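Local structure of Poly(A) RNA polymerase GLD2 (Rattus norvegicus, 6LBK) at residues Thr181-Thr192 / Thr258-Pro269. The protein probably adds successive AMP units from ATP to the 3' ends of selected cytoplasmic mRNAs and single nucleotides to certain microRNAs. The protein carries 1 engineered substitution. Numbering follows the deposited sequence.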
ATOM      1  N   THR A 181      -3.174   3.239 -14.743  1.00 80.31           N
ATOM      2  CA  THR A 181      -1.843   2.693 -14.955  1.00 76.53           C
ATOM      3  C   THR A 181      -0.843   3.125 -13.891  1.00 75.54           C
ATOM      4  O   THR A 181       0.143   2.409 -13.670  1.00 77.84           O
ATOM      5  CB  THR A 181      -1.359   3.092 -16.345  1.00 82.39           C
ATOM      6  OG1 THR A 181      -1.434   4.518 -16.484  1.00 89.17           O
ATOM      7  CG2 THR A 181      -2.242   2.451 -17.384  1.00 78.80           C
ATOM      8  N   VAL A 182      -1.073   4.246 -13.198  1.00 70.76           N
ATOM      9  CA  VAL A 182      -0.110   4.657 -12.177  1.00 69.74           C
ATOM     10  C   VAL A 182       0.062   3.574 -11.111  1.00 70.05           C
ATOM     11  O   VAL A 182       1.167   3.371 -10.584  1.00 68.38           O
ATOM     12  CB  VAL A 182      -0.520   6.016 -11.566  1.00 74.80           C
ATOM     13  CG1 VAL A 182      -1.835   5.913 -10.825  1.00 77.03           C
ATOM     14  CG2 VAL A 182       0.556   6.517 -10.617  1.00 72.42           C
ATOM     15  N   GLY A 183      -1.003   2.820 -10.830  1.00 63.85           N
ATOM     16  CA  GLY A 183      -0.901   1.735  -9.868  1.00 52.80           C
ATOM     17  C   GLY A 183       0.062   0.641 -10.295  1.00 65.23           C
ATOM     18  O   GLY A 183       0.677  -0.007  -9.446  1.00 63.79           O
ATOM     19  N   ILE A 184       0.207   0.411 -11.614  1.00 61.30           N
ATOM     20  CA  ILE A 184       1.269  -0.481 -12.078  1.00 65.14           C
ATOM     21  C   ILE A 184       2.639   0.107 -11.738  1.00 71.67           C
ATOM     22  O   ILE A 184       3.476  -0.558 -11.105  1.00 73.60           O
ATOM     23  CB  ILE A 184       1.132  -0.787 -13.582  1.00 70.27           C
ATOM     24  CG1 ILE A 184      -0.157  -1.568 -13.904  1.00 66.26           C
ATOM     25  CG2 ILE A 184       2.359  -1.545 -14.081  1.00 74.05           C
ATOM     26  CD1 ILE A 184      -0.501  -1.588 -15.360  1.00 71.05           C
ATOM     27  N   ARG A 185       2.855   1.392 -12.054  1.00 67.66           N
ATOM     28  CA  ARG A 185       4.170   1.990 -11.810  1.00 71.80           C
ATOM     29  C   ARG A 185       4.547   1.946 -10.330  1.00 78.88           C
ATOM     30  O   ARG A 185       5.599   1.400  -9.953  1.00 88.10           O
ATOM     31  CB  ARG A 185       4.213   3.429 -12.325  1.00 68.71           C
ATOM     32  CG  ARG A 185       3.920   3.517 -13.808  1.00 75.91           C
ATOM     33  CD  ARG A 185       4.548   4.713 -14.472  1.00 71.13           C
ATOM     34  NE  ARG A 185       4.335   4.588 -15.909  1.00 77.49           N
ATOM     35  CZ  ARG A 185       5.150   3.934 -16.729  1.00 84.22           C
ATOM     36  NH1 ARG A 185       6.246   3.358 -16.258  1.00 94.43           N
ATOM     37  NH2 ARG A 185       4.865   3.848 -18.012  1.00 83.77           N
ATOM     38  N   ASN A 186       3.666   2.431  -9.461  1.00 66.34           N
ATOM     39  CA  ASN A 186       4.095   2.490  -8.075  1.00 67.41           C
ATOM     40  C   ASN A 186       4.177   1.106  -7.454  1.00 62.30           C
ATOM     41  O   ASN A 186       4.984   0.923  -6.530  1.00 50.53           O
ATOM     42  CB  ASN A 186       3.204   3.427  -7.257  1.00 62.58           C
ATOM     43  CG  ASN A 186       1.745   3.049  -7.291  1.00 70.22           C
ATOM     44  OD1 ASN A 186       1.388   1.870  -7.241  1.00 76.27           O
ATOM     45  ND2 ASN A 186       0.879   4.061  -7.356  1.00 66.34           N
ATOM     46  N   THR A 187       3.466   0.108  -8.032  1.00 57.89           N
ATOM     47  CA  THR A 187       3.624  -1.260  -7.527  1.00 59.33           C
ATOM     48  C   THR A 187       5.092  -1.640  -7.485  1.00 57.72           C
ATOM     49  O   THR A 187       5.568  -2.215  -6.494  1.00 56.14           O
ATOM     50  CB  THR A 187       2.837  -2.283  -8.359  1.00 56.23           C
ATOM     51  OG1 THR A 187       1.438  -2.170  -8.068  1.00 52.34           O
ATOM     52  CG2 THR A 187       3.280  -3.688  -7.998  1.00 55.15           C
ATOM     53  N   PHE A 188       5.828  -1.306  -8.547  1.00 56.80           N
ATOM     54  CA  PHE A 188       7.209  -1.736  -8.635  1.00 64.31           C
ATOM     55  C   PHE A 188       8.170  -0.720  -8.046  1.00 68.96           C
ATOM     56  O   PHE A 188       9.295  -1.097  -7.692  1.00 66.20           O
ATOM     57  CB  PHE A 188       7.535  -2.096 -10.093  1.00 74.78           C
ATOM     58  CG  PHE A 188       6.709  -3.233 -10.567  1.00 77.84           C
ATOM     59  CD1 PHE A 188       6.959  -4.518 -10.088  1.00 75.39           C
ATOM     60  CD2 PHE A 188       5.620  -3.025 -11.389  1.00 73.89           C
ATOM     61  CE1 PHE A 188       6.168  -5.575 -10.453  1.00 78.82           C
ATOM     62  CE2 PHE A 188       4.824  -4.093 -11.787  1.00 74.61           C
ATOM     63  CZ  PHE A 188       5.096  -5.369 -11.311  1.00 80.71           C
ATOM     64  N   LEU A 189       7.733   0.535  -7.869  1.00 74.66           N
ATOM     65  CA  LEU A 189       8.476   1.433  -6.994  1.00 73.00           C
ATOM     66  C   LEU A 189       8.491   0.873  -5.587  1.00 57.97           C
ATOM     67  O   LEU A 189       9.552   0.545  -5.046  1.00 55.36           O
ATOM     68  CB  LEU A 189       7.843   2.819  -7.018  1.00 70.09           C
ATOM     69  CG  LEU A 189       8.355   3.855  -6.046  1.00 58.13           C
ATOM     70  CD1 LEU A 189       9.781   4.156  -6.409  1.00 62.83           C
ATOM     71  CD2 LEU A 189       7.480   5.045  -6.228  1.00 52.70           C
ATOM     72  N   LEU A 190       7.293   0.634  -5.047  1.00 61.25           N
ATOM     73  CA  LEU A 190       7.121   0.150  -3.683  1.00 56.10           C
ATOM     74  C   LEU A 190       7.783  -1.199  -3.494  1.00 60.25           C
ATOM     75  O   LEU A 190       8.466  -1.433  -2.481  1.00 58.63           O
ATOM     76  CB  LEU A 190       5.629   0.042  -3.366  1.00 48.70           C
ATOM     77  CG  LEU A 190       5.001   1.184  -2.560  1.00 52.64           C
ATOM     78  CD1 LEU A 190       5.196   2.552  -3.210  1.00 42.82           C
ATOM     79  CD2 LEU A 190       3.527   0.870  -2.273  1.00 39.84           C
ATOM     80  N   ARG A 191       7.646  -2.076  -4.487  1.00 64.38           N
ATOM     81  CA  ARG A 191       8.287  -3.382  -4.410  1.00 66.83           C
ATOM     82  C   ARG A 191       9.798  -3.238  -4.274  1.00 69.54           C
ATOM     83  O   ARG A 191      10.427  -3.965  -3.496  1.00 70.26           O
ATOM     84  CB  ARG A 191       7.925  -4.229  -5.643  1.00 69.77           C
ATOM     85  CG  ARG A 191       8.673  -5.545  -5.713  1.00 65.86           C
ATOM     86  CD  ARG A 191       8.071  -6.528  -6.673  1.00 77.98           C
ATOM     87  NE  ARG A 191       8.812  -7.790  -6.666  1.00 93.23           N
ATOM     88  CZ  ARG A 191       8.487  -8.868  -5.951  1.00 97.95           C
ATOM     89  NH1 ARG A 191       9.255  -9.952  -6.017  1.00102.02           N
ATOM     90  NH2 ARG A 191       7.405  -8.870  -5.173  1.00 93.26           N
ATOM     91  N   THR A 192      10.391  -2.268  -4.980  1.00 76.38           N
ATOM     92  CA  THR A 192      11.838  -2.082  -4.911  1.00 77.19           C
ATOM     93  C   THR A 192      12.260  -1.584  -3.536  1.00 63.35           C
ATOM     94  O   THR A 192      13.322  -1.964  -3.035  1.00 64.94           O
ATOM     95  CB  THR A 192      12.299  -1.119  -6.015  1.00 81.12           C
ATOM     96  OG1 THR A 192      11.832  -1.601  -7.277  1.00 77.86           O
ATOM     97  CG2 THR A 192      13.816  -1.041  -6.061  1.00 83.65           C
ATOM     98  N   THR A 258       8.560   7.687 -16.180  1.00123.31           N
ATOM     99  CA  THR A 258       7.231   7.554 -16.773  1.00119.14           C
ATOM    100  C   THR A 258       7.246   7.106 -18.229  1.00128.23           C
ATOM    101  O   THR A 258       6.172   6.850 -18.785  1.00131.12           O
ATOM    102  CB  THR A 258       6.462   8.877 -16.679  1.00119.28           C
ATOM    103  OG1 THR A 258       7.130   9.887 -17.448  1.00128.58           O
ATOM    104  CG2 THR A 258       6.354   9.330 -15.255  1.00117.77           C
ATOM    105  N   SER A 259       8.412   7.036 -18.865  1.00133.35           N
ATOM    106  CA  SER A 259       8.507   6.514 -20.222  1.00134.73           C
ATOM    107  C   SER A 259       8.684   4.999 -20.277  1.00134.26           C
ATOM    108  O   SER A 259       8.560   4.420 -21.364  1.00143.94           O
ATOM    109  CB  SER A 259       9.654   7.199 -20.974  1.00137.60           C
ATOM    110  OG  SER A 259      10.901   6.897 -20.388  1.00141.87           O
ATOM    111  N   VAL A 260       8.970   4.347 -19.144  1.00121.60           N
ATOM    112  CA  VAL A 260       9.127   2.894 -19.133  1.00116.43           C
ATOM    113  C   VAL A 260       7.828   2.219 -19.546  1.00110.09           C
ATOM    114  O   VAL A 260       6.746   2.534 -19.035  1.00110.63           O
ATOM    115  CB  VAL A 260       9.579   2.402 -17.751  1.00110.00           C
ATOM    116  CG1 VAL A 260       9.713   0.889 -17.762  1.00103.77           C
ATOM    117  CG2 VAL A 260      10.895   3.060 -17.350  1.00112.32           C
ATOM    118  N   GLN A 261       7.930   1.294 -20.491  1.00108.99           N
ATOM    119  CA  GLN A 261       6.751   0.584 -20.950  1.00108.04           C
ATOM    120  C   GLN A 261       6.167  -0.228 -19.813  1.00101.69           C
ATOM    121  O   GLN A 261       6.889  -0.916 -19.094  1.00100.57           O
ATOM    122  CB  GLN A 261       7.100  -0.333 -22.123  1.00114.14           C
ATOM    123  CG  GLN A 261       6.039  -0.368 -23.170  1.00116.47           C
ATOM    124  CD  GLN A 261       6.105   0.848 -24.060  1.00121.83           C
ATOM    125  OE1 GLN A 261       6.686   1.871 -23.682  1.00120.83           O
ATOM    126  NE2 GLN A 261       5.529   0.743 -25.261  1.00125.57           N
ATOM    127  N   LEU A 262       4.844  -0.179 -19.685  1.00 98.38           N
ATOM    128  CA  LEU A 262       4.196  -0.743 -18.507  1.00 97.14           C
ATOM    129  C   LEU A 262       4.574  -2.208 -18.328  1.00105.83           C
ATOM    130  O   LEU A 262       4.929  -2.637 -17.218  1.00100.45           O
ATOM    131  CB  LEU A 262       2.675  -0.589 -18.618  1.00 93.50           C
ATOM    132  CG  LEU A 262       2.053   0.815 -18.636  1.00 89.76           C
ATOM    133  CD1 LEU A 262       0.541   0.734 -18.779  1.00 88.65           C
ATOM    134  CD2 LEU A 262       2.427   1.632 -17.420  1.00 85.92           C
ATOM    135  N   HIS A 263       4.583  -2.973 -19.422  1.00115.06           N
ATOM    136  CA  HIS A 263       4.811  -4.405 -19.303  1.00121.71           C
ATOM    137  C   HIS A 263       6.253  -4.733 -18.937  1.00124.90           C
ATOM    138  O   HIS A 263       6.559  -5.905 -18.687  1.00137.41           O
ATOM    139  CB  HIS A 263       4.415  -5.126 -20.593  1.00123.86           C
ATOM    140  CG  HIS A 263       5.330  -4.861 -21.744  1.00134.28           C
ATOM    141  ND1 HIS A 263       6.358  -5.715 -22.081  1.00141.41           N
ATOM    142  CD2 HIS A 263       5.377  -3.845 -22.637  1.00138.92           C
ATOM    143  CE1 HIS A 263       6.996  -5.239 -23.135  1.00146.95           C
ATOM    144  NE2 HIS A 263       6.422  -4.105 -23.491  1.00145.23           N
ATOM    145  N   LEU A 264       7.150  -3.746 -18.938  1.00115.54           N
ATOM    146  CA  LEU A 264       8.517  -3.934 -18.469  1.00108.97           C
ATOM    147  C   LEU A 264       8.821  -3.221 -17.147  1.00105.05           C
ATOM    148  O   LEU A 264       9.953  -3.326 -16.659  1.00116.18           O
ATOM    149  CB  LEU A 264       9.512  -3.492 -19.554  1.00112.06           C
ATOM    150  CG  LEU A 264       9.520  -4.277 -20.892  1.00123.21           C
ATOM    151  CD1 LEU A 264      10.054  -3.437 -22.056  1.00127.73           C
ATOM    152  CD2 LEU A 264      10.310  -5.595 -20.800  1.00123.10           C
ATOM    153  N   VAL A 265       7.852  -2.528 -16.531  1.00 94.01           N
ATOM    154  CA  VAL A 265       8.168  -1.750 -15.326  1.00 90.90           C
ATOM    155  C   VAL A 265       8.707  -2.662 -14.230  1.00 92.48           C
ATOM    156  O   VAL A 265       9.565  -2.258 -13.428  1.00 87.50           O
ATOM    157  CB  VAL A 265       6.944  -0.940 -14.854  1.00 85.01           C
ATOM    158  CG1 VAL A 265       7.194  -0.358 -13.506  1.00 89.79           C
ATOM    159  CG2 VAL A 265       6.660   0.186 -15.819  1.00 94.02           C
ATOM    160  N   HIS A 266       8.258  -3.923 -14.206  1.00106.18           N
ATOM    161  CA  HIS A 266       8.676  -4.884 -13.188  1.00108.05           C
ATOM    162  C   HIS A 266      10.155  -5.259 -13.268  1.00102.15           C
ATOM    163  O   HIS A 266      10.663  -5.905 -12.339  1.00 93.42           O
ATOM    164  CB  HIS A 266       7.818  -6.149 -13.297  1.00110.58           C
ATOM    165  CG  HIS A 266       8.092  -6.960 -14.520  1.00117.09           C
ATOM    166  ND1 HIS A 266       8.927  -8.056 -14.513  1.00122.16           N
ATOM    167  CD2 HIS A 266       7.642  -6.837 -15.792  1.00121.58           C
ATOM    168  CE1 HIS A 266       8.982  -8.571 -15.729  1.00130.11           C
ATOM    169  NE2 HIS A 266       8.216  -7.848 -16.524  1.00127.37           N
ATOM    170  N   HIS A 267      10.866  -4.849 -14.328  1.00 98.79           N
ATOM    171  CA  HIS A 267      12.308  -5.048 -14.361  1.00107.62           C
ATOM    172  C   HIS A 267      13.033  -4.172 -13.353  1.00121.97           C
ATOM    173  O   HIS A 267      14.185  -4.471 -13.021  1.00123.57           O
ATOM    174  CB  HIS A 267      12.875  -4.778 -15.754  1.00117.01           C
ATOM    175  CG  HIS A 267      12.595  -5.865 -16.747  1.00119.95           C
ATOM    176  ND1 HIS A 267      11.890  -7.007 -16.427  1.00119.53           N
ATOM    177  CD2 HIS A 267      12.936  -5.988 -18.050  1.00129.07           C
ATOM    178  CE1 HIS A 267      11.802  -7.782 -17.492  1.00127.30           C
ATOM    179  NE2 HIS A 267      12.427  -7.187 -18.491  1.00131.98           N
ATOM    180  N   ALA A 268      12.404  -3.082 -12.889  1.00130.00           N
ATOM    181  CA  ALA A 268      13.110  -2.139 -12.020  1.00134.33           C
ATOM    182  C   ALA A 268      13.675  -2.787 -10.759  1.00136.48           C
ATOM    183  O   ALA A 268      14.854  -2.541 -10.446  1.00140.32           O
ATOM    184  CB  ALA A 268      12.194  -0.961 -11.680  1.00128.81           C
ATOM    185  N   PRO A 269      12.929  -3.606 -10.001  1.00130.97           N
ATOM    186  CA  PRO A 269      13.528  -4.236  -8.810  1.00128.48           C
ATOM    187  C   PRO A 269      14.676  -5.184  -9.120  1.00139.52           C
ATOM    188  O   PRO A 269      15.493  -5.441  -8.228  1.00138.00           O
ATOM    189  CB  PRO A 269      12.346  -4.967  -8.153  1.00118.11           C
ATOM    190  CG  PRO A 269      11.327  -5.092  -9.213  1.00119.72           C
ATOM    191  CD  PRO A 269      11.482  -3.875 -10.069  1.00123.68           C
TER
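T258 O lies over one face of the R185 guanidinium and L262 CD2 over the opposite face, with the carbonyl of V260 at the edge, within the plane. That edge makes the bonds: NH1 and NH2 approach end-on and both donate to V260 O, the NH1 bond 2.9 Å long and bent (131°), the NH2 bond straighter (156°). R185 gets there with its chain extended from CG to NE, crossing L262 and V265 at about right angles. Cut back to an alanine, R185 would offer V260 O neither N-H, and residues 258-260 would probably be held less firmly against the helix.

One turn on, the CG2 of neighbouring T187, in the same helix, lies over one face of the F188 ring and H266 CB over the opposite face, displaced toward the CE1 side, a CH-pi contact at 3.6 Å from CB to the ring centroid. V265 CG1 packs 3.8 Å from F188 CD2. Further along, T192 OG1 hydrogen-bonds back to F188 O and rests against P269 CB at 3.5 Å, while L262 CD1 meets T181 CG2 at the other end.

I184 CD1 approaches L262 CD1 at 4.3 Å, and I184 also packs on F94 and V96 of strand 91-96. Its side chain is about 9 Å from that of D111, probably a catalytic magnesium ligand. Helix 182-194 follows palm strand 172-178 of this nucleotidyltransferase fold, and the segment leading into helix 268-271 packs along it.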